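PDB 3CPK: Xcc1710-like domain-containing protein from Bordetella parapertussis 12822, which is of unknown function and belongs to the DUF498/DUF598 family of Xcc1710-like alpha/beta domains. Local coordinates for residues Phe29-Pro37 and Arg139-Asp147. Sequence-based numbering, arbitrary orientation.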
ATOM      1  N   PHE A  29     -10.050   7.302   5.419  1.00 36.66           N
ATOM      2  CA  PHE A  29     -10.286   5.872   5.414  1.00 38.26           C
ATOM      3  C   PHE A  29      -9.848   5.305   6.756  1.00 41.17           C
ATOM      4  O   PHE A  29      -8.756   5.609   7.247  1.00 44.99           O
ATOM      5  CB  PHE A  29      -9.516   5.202   4.283  1.00 37.74           C
ATOM      6  CG  PHE A  29      -9.995   5.595   2.926  1.00 38.46           C
ATOM      7  CD1 PHE A  29      -9.587   6.796   2.351  1.00 40.98           C
ATOM      8  CD2 PHE A  29     -10.881   4.779   2.225  1.00 39.82           C
ATOM      9  CE1 PHE A  29     -10.060   7.189   1.104  1.00 43.58           C
ATOM     10  CE2 PHE A  29     -11.366   5.159   0.972  1.00 37.27           C
ATOM     11  CZ  PHE A  29     -10.950   6.366   0.408  1.00 42.63           C
ATOM     12  N   SER A  30     -10.716   4.504   7.363  1.00 42.65           N
ATOM     13  CA  SER A  30     -10.398   3.896   8.645  1.00 41.49           C
ATOM     14  C   SER A  30     -10.346   2.377   8.544  1.00 39.98           C
ATOM     15  O   SER A  30     -10.189   1.680   9.542  1.00 44.15           O
ATOM     16  CB  SER A  30     -11.385   4.353   9.720  1.00 39.54           C
ATOM     17  OG  SER A  30     -12.707   4.382   9.232  1.00 47.67           O
ATOM     18  N   HIS A  31     -10.488   1.871   7.327  1.00 36.97           N
ATOM     19  CA  HIS A  31     -10.376   0.443   7.086  1.00 37.16           C
ATOM     20  C   HIS A  31      -9.201   0.333   6.119  1.00 37.00           C
ATOM     21  O   HIS A  31      -8.828   1.321   5.482  1.00 37.20           O
ATOM     22  CB  HIS A  31     -11.659  -0.136   6.474  1.00 39.74           C
ATOM     23  CG  HIS A  31     -11.979   0.369   5.102  1.00 46.87           C
ATOM     24  ND1 HIS A  31     -12.608   1.577   4.874  1.00 50.31           N
ATOM     25  CD2 HIS A  31     -11.791  -0.190   3.883  1.00 49.44           C
ATOM     26  CE1 HIS A  31     -12.797   1.735   3.577  1.00 54.56           C
ATOM     27  NE2 HIS A  31     -12.309   0.676   2.952  1.00 55.45           N
ATOM     28  N   ALA A  32      -8.601  -0.846   6.017  1.00 35.62           N
ATOM     29  CA  ALA A  32      -7.450  -1.021   5.141  1.00 34.86           C
ATOM     30  C   ALA A  32      -7.801  -0.789   3.680  1.00 35.14           C
ATOM     31  O   ALA A  32      -8.885  -1.142   3.224  1.00 37.02           O
ATOM     32  CB  ALA A  32      -6.849  -2.405   5.328  1.00 35.91           C
ATOM     33  N   ILE A  33      -6.867  -0.184   2.958  1.00 30.80           N
ATOM     34  CA  ILE A  33      -7.043   0.118   1.548  1.00 28.41           C
ATOM     35  C   ILE A  33      -5.776  -0.202   0.755  1.00 29.83           C
ATOM     36  O   ILE A  33      -4.714  -0.470   1.316  1.00 30.98           O
ATOM     37  CB  ILE A  33      -7.397   1.615   1.337  1.00 24.02           C
ATOM     38  CG1 ILE A  33      -6.315   2.496   1.970  1.00 23.44           C
ATOM     39  CG2 ILE A  33      -8.760   1.918   1.952  1.00 20.94           C
ATOM     40  CD1 ILE A  33      -6.547   3.983   1.811  1.00 19.51           C
ATOM     41  N   ALA A  34      -5.910  -0.182  -0.561  1.00 29.76           N
ATOM     42  CA  ALA A  34      -4.791  -0.444  -1.452  1.00 31.10           C
ATOM     43  C   ALA A  34      -5.058   0.388  -2.694  1.00 30.57           C
ATOM     44  O   ALA A  34      -6.211   0.646  -3.039  1.00 32.01           O
ATOM     45  CB  ALA A  34      -4.714  -1.928  -1.799  1.00 30.43           C
ATOM     46  N   PHE A  35      -3.999   0.837  -3.355  1.00 31.04           N
ATOM     47  CA  PHE A  35      -4.183   1.644  -4.545  1.00 30.35           C
ATOM     48  C   PHE A  35      -2.871   1.989  -5.197  1.00 28.96           C
ATOM     49  O   PHE A  35      -1.807   1.914  -4.586  1.00 28.88           O
ATOM     50  CB  PHE A  35      -4.964   2.935  -4.213  1.00 29.63           C
ATOM     51  CG  PHE A  35      -4.280   3.831  -3.211  1.00 29.89           C
ATOM     52  CD1 PHE A  35      -3.420   4.842  -3.633  1.00 27.22           C
ATOM     53  CD2 PHE A  35      -4.484   3.649  -1.840  1.00 30.95           C
ATOM     54  CE1 PHE A  35      -2.773   5.663  -2.720  1.00 24.48           C
ATOM     55  CE2 PHE A  35      -3.842   4.465  -0.908  1.00 32.19           C
ATOM     56  CZ  PHE A  35      -2.980   5.476  -1.348  1.00 24.44           C
ATOM     57  N   ALA A  36      -2.980   2.358  -6.465  1.00 31.05           N
ATOM     58  CA  ALA A  36      -1.857   2.751  -7.290  1.00 31.74           C
ATOM     59  C   ALA A  36      -2.086   4.226  -7.582  1.00 31.46           C
ATOM     60  O   ALA A  36      -3.088   4.797  -7.150  1.00 32.32           O
ATOM     61  CB  ALA A  36      -1.860   1.948  -8.576  1.00 32.51           C
ATOM     62  N   PRO A  37      -1.155   4.874  -8.292  1.00 31.52           N
ATOM     63  CA  PRO A  37      -1.335   6.296  -8.602  1.00 31.30           C
ATOM     64  C   PRO A  37      -2.607   6.504  -9.423  1.00 32.76           C
ATOM     65  O   PRO A  37      -3.374   7.449  -9.204  1.00 35.55           O
ATOM     66  CB  PRO A  37      -0.070   6.631  -9.385  1.00 30.57           C
ATOM     67  CG  PRO A  37       0.938   5.740  -8.741  1.00 30.13           C
ATOM     68  CD  PRO A  37       0.204   4.432  -8.640  1.00 31.24           C
ATOM     69  N   ARG A 139       6.532   3.233 -10.662  1.00 40.39           N
ATOM     70  CA  ARG A 139       5.342   2.382 -10.720  1.00 40.39           C
ATOM     71  C   ARG A 139       5.165   1.746  -9.336  1.00 41.71           C
ATOM     72  O   ARG A 139       5.706   0.678  -9.048  1.00 41.11           O
ATOM     73  CB  ARG A 139       5.505   1.303 -11.797  1.00 39.66           C
ATOM     74  N   VAL A 140       4.374   2.402  -8.494  1.00 41.42           N
ATOM     75  CA  VAL A 140       4.183   1.955  -7.125  1.00 40.43           C
ATOM     76  C   VAL A 140       2.742   1.681  -6.681  1.00 40.98           C
ATOM     77  O   VAL A 140       1.817   2.371  -7.094  1.00 42.91           O
ATOM     78  CB  VAL A 140       4.781   3.019  -6.178  1.00 40.78           C
ATOM     79  CG1 VAL A 140       3.986   4.320  -6.311  1.00 36.77           C
ATOM     80  CG2 VAL A 140       4.783   2.516  -4.736  1.00 41.30           C
ATOM     81  N   VAL A 141       2.564   0.663  -5.844  1.00 39.58           N
ATOM     82  CA  VAL A 141       1.251   0.340  -5.280  1.00 35.34           C
ATOM     83  C   VAL A 141       1.459   0.379  -3.773  1.00 32.75           C
ATOM     84  O   VAL A 141       2.550   0.083  -3.287  1.00 31.18           O
ATOM     85  CB  VAL A 141       0.748  -1.098  -5.616  1.00 33.61           C
ATOM     86  CG1 VAL A 141      -0.591  -1.333  -4.940  1.00 32.39           C
ATOM     87  CG2 VAL A 141       0.601  -1.289  -7.102  1.00 37.20           C
ATOM     88  N   VAL A 142       0.428   0.751  -3.034  1.00 30.87           N
ATOM     89  CA  VAL A 142       0.539   0.770  -1.590  1.00 30.04           C
ATOM     90  C   VAL A 142      -0.687   0.129  -0.938  1.00 32.29           C
ATOM     91  O   VAL A 142      -1.816   0.319  -1.375  1.00 32.15           O
ATOM     92  CB  VAL A 142       0.718   2.208  -1.043  1.00 30.45           C
ATOM     93  CG1 VAL A 142      -0.543   3.031  -1.290  1.00 31.10           C
ATOM     94  CG2 VAL A 142       1.047   2.160   0.447  1.00 26.35           C
ATOM     95  N   ALA A 143      -0.422  -0.653   0.103  1.00 35.15           N
ATOM     96  CA  ALA A 143      -1.443  -1.336   0.890  1.00 33.29           C
ATOM     97  C   ALA A 143      -1.229  -0.821   2.311  1.00 33.36           C
ATOM     98  O   ALA A 143      -0.112  -0.879   2.824  1.00 33.14           O
ATOM     99  CB  ALA A 143      -1.229  -2.837   0.831  1.00 32.52           C
ATOM    100  N   LEU A 144      -2.295  -0.328   2.940  1.00 34.13           N
ATOM    101  CA  LEU A 144      -2.216   0.245   4.285  1.00 33.37           C
ATOM    102  C   LEU A 144      -3.286  -0.200   5.278  1.00 35.19           C
ATOM    103  O   LEU A 144      -4.484  -0.164   4.975  1.00 34.88           O
ATOM    104  CB  LEU A 144      -2.308   1.767   4.205  1.00 30.74           C
ATOM    105  CG  LEU A 144      -1.470   2.549   3.195  1.00 34.10           C
ATOM    106  CD1 LEU A 144      -2.248   3.798   2.787  1.00 34.46           C
ATOM    107  CD2 LEU A 144      -0.110   2.907   3.779  1.00 34.42           C
ATOM    108  N   LEU A 145      -2.838  -0.587   6.472  1.00 38.35           N
ATOM    109  CA  LEU A 145      -3.716  -0.971   7.575  1.00 40.25           C
ATOM    110  C   LEU A 145      -3.677   0.296   8.428  1.00 40.79           C
ATOM    111  O   LEU A 145      -2.620   0.701   8.882  1.00 38.98           O
ATOM    112  CB  LEU A 145      -3.113  -2.141   8.363  1.00 43.07           C
ATOM    113  CG  LEU A 145      -2.878  -3.470   7.629  1.00 45.93           C
ATOM    114  CD1 LEU A 145      -1.787  -4.258   8.343  1.00 41.56           C
ATOM    115  CD2 LEU A 145      -4.181  -4.274   7.550  1.00 48.91           C
ATOM    116  N   PRO A 146      -4.830   0.927   8.673  1.00 45.45           N
ATOM    117  CA  PRO A 146      -4.847   2.158   9.470  1.00 49.01           C
ATOM    118  C   PRO A 146      -4.627   1.962  10.962  1.00 52.81           C
ATOM    119  O   PRO A 146      -4.420   0.839  11.424  1.00 51.57           O
ATOM    120  CB  PRO A 146      -6.214   2.741   9.153  1.00 49.08           C
ATOM    121  CG  PRO A 146      -7.078   1.489   9.100  1.00 51.83           C
ATOM    122  CD  PRO A 146      -6.196   0.400   8.479  1.00 47.47           C
ATOM    123  N   ASP A 147      -4.676   3.063  11.711  1.00 58.26           N
ATOM    124  CA  ASP A 147      -4.474   3.003  13.153  1.00 60.85           C
ATOM    125  C   ASP A 147      -3.170   2.256  13.386  1.00 61.12           C
ATOM    126  O   ASP A 147      -2.269   2.401  12.532  1.00 60.50           O
ATOM    127  CB  ASP A 147      -5.632   2.270  13.821  1.00 59.37           C
TER
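Phe35 and Val142 face each other as a hydrogen-bonded pair where strand 33-35 runs antiparallel to strand 140-144, near the middle of the mixed beta sheet of this alpha/beta domain. Their backbones exchange two bonds, Phe35 N to Val142 O and Val142 N to Phe35 O, both 3.0 Å. Ile33 and Leu144 form the next such pair, its straighter bond running from Leu144 N to Ile33 O at 2.9 Å. Between them Ala34 and Ala143, a non-hydrogen-bonded pair, approach to 4.2 Å between their CA atoms and turn their methyl groups to the other face of the sheet, where the Ala143 methyl touches the loop residue Trp44. The tight packing is on the face of Ile33, Phe35, Val142 and Leu144, buried against helix 123-135 and strand 21-24. Here the Phe35 side chain lies alongside that of Val142, and Tyr130 of the helix meets the Phe35 ring edge-to-face. Leu144 CD1 approaches the ring obliquely, 4.1 Å from Phe35 CE2. Towards Ser30 and His31, both exposed, the strand pairing gives way to loop, and Pro146 instead places CG 3.1 Å from Ser30 O. With chi1 of 66°, Val142 CG1 sits between its own backbone N and carbonyl carbon, which puts this methyl over one face of the Phe35 ring as a CH-pi contact, 3.6 Å from the centroid and 18° off the normal.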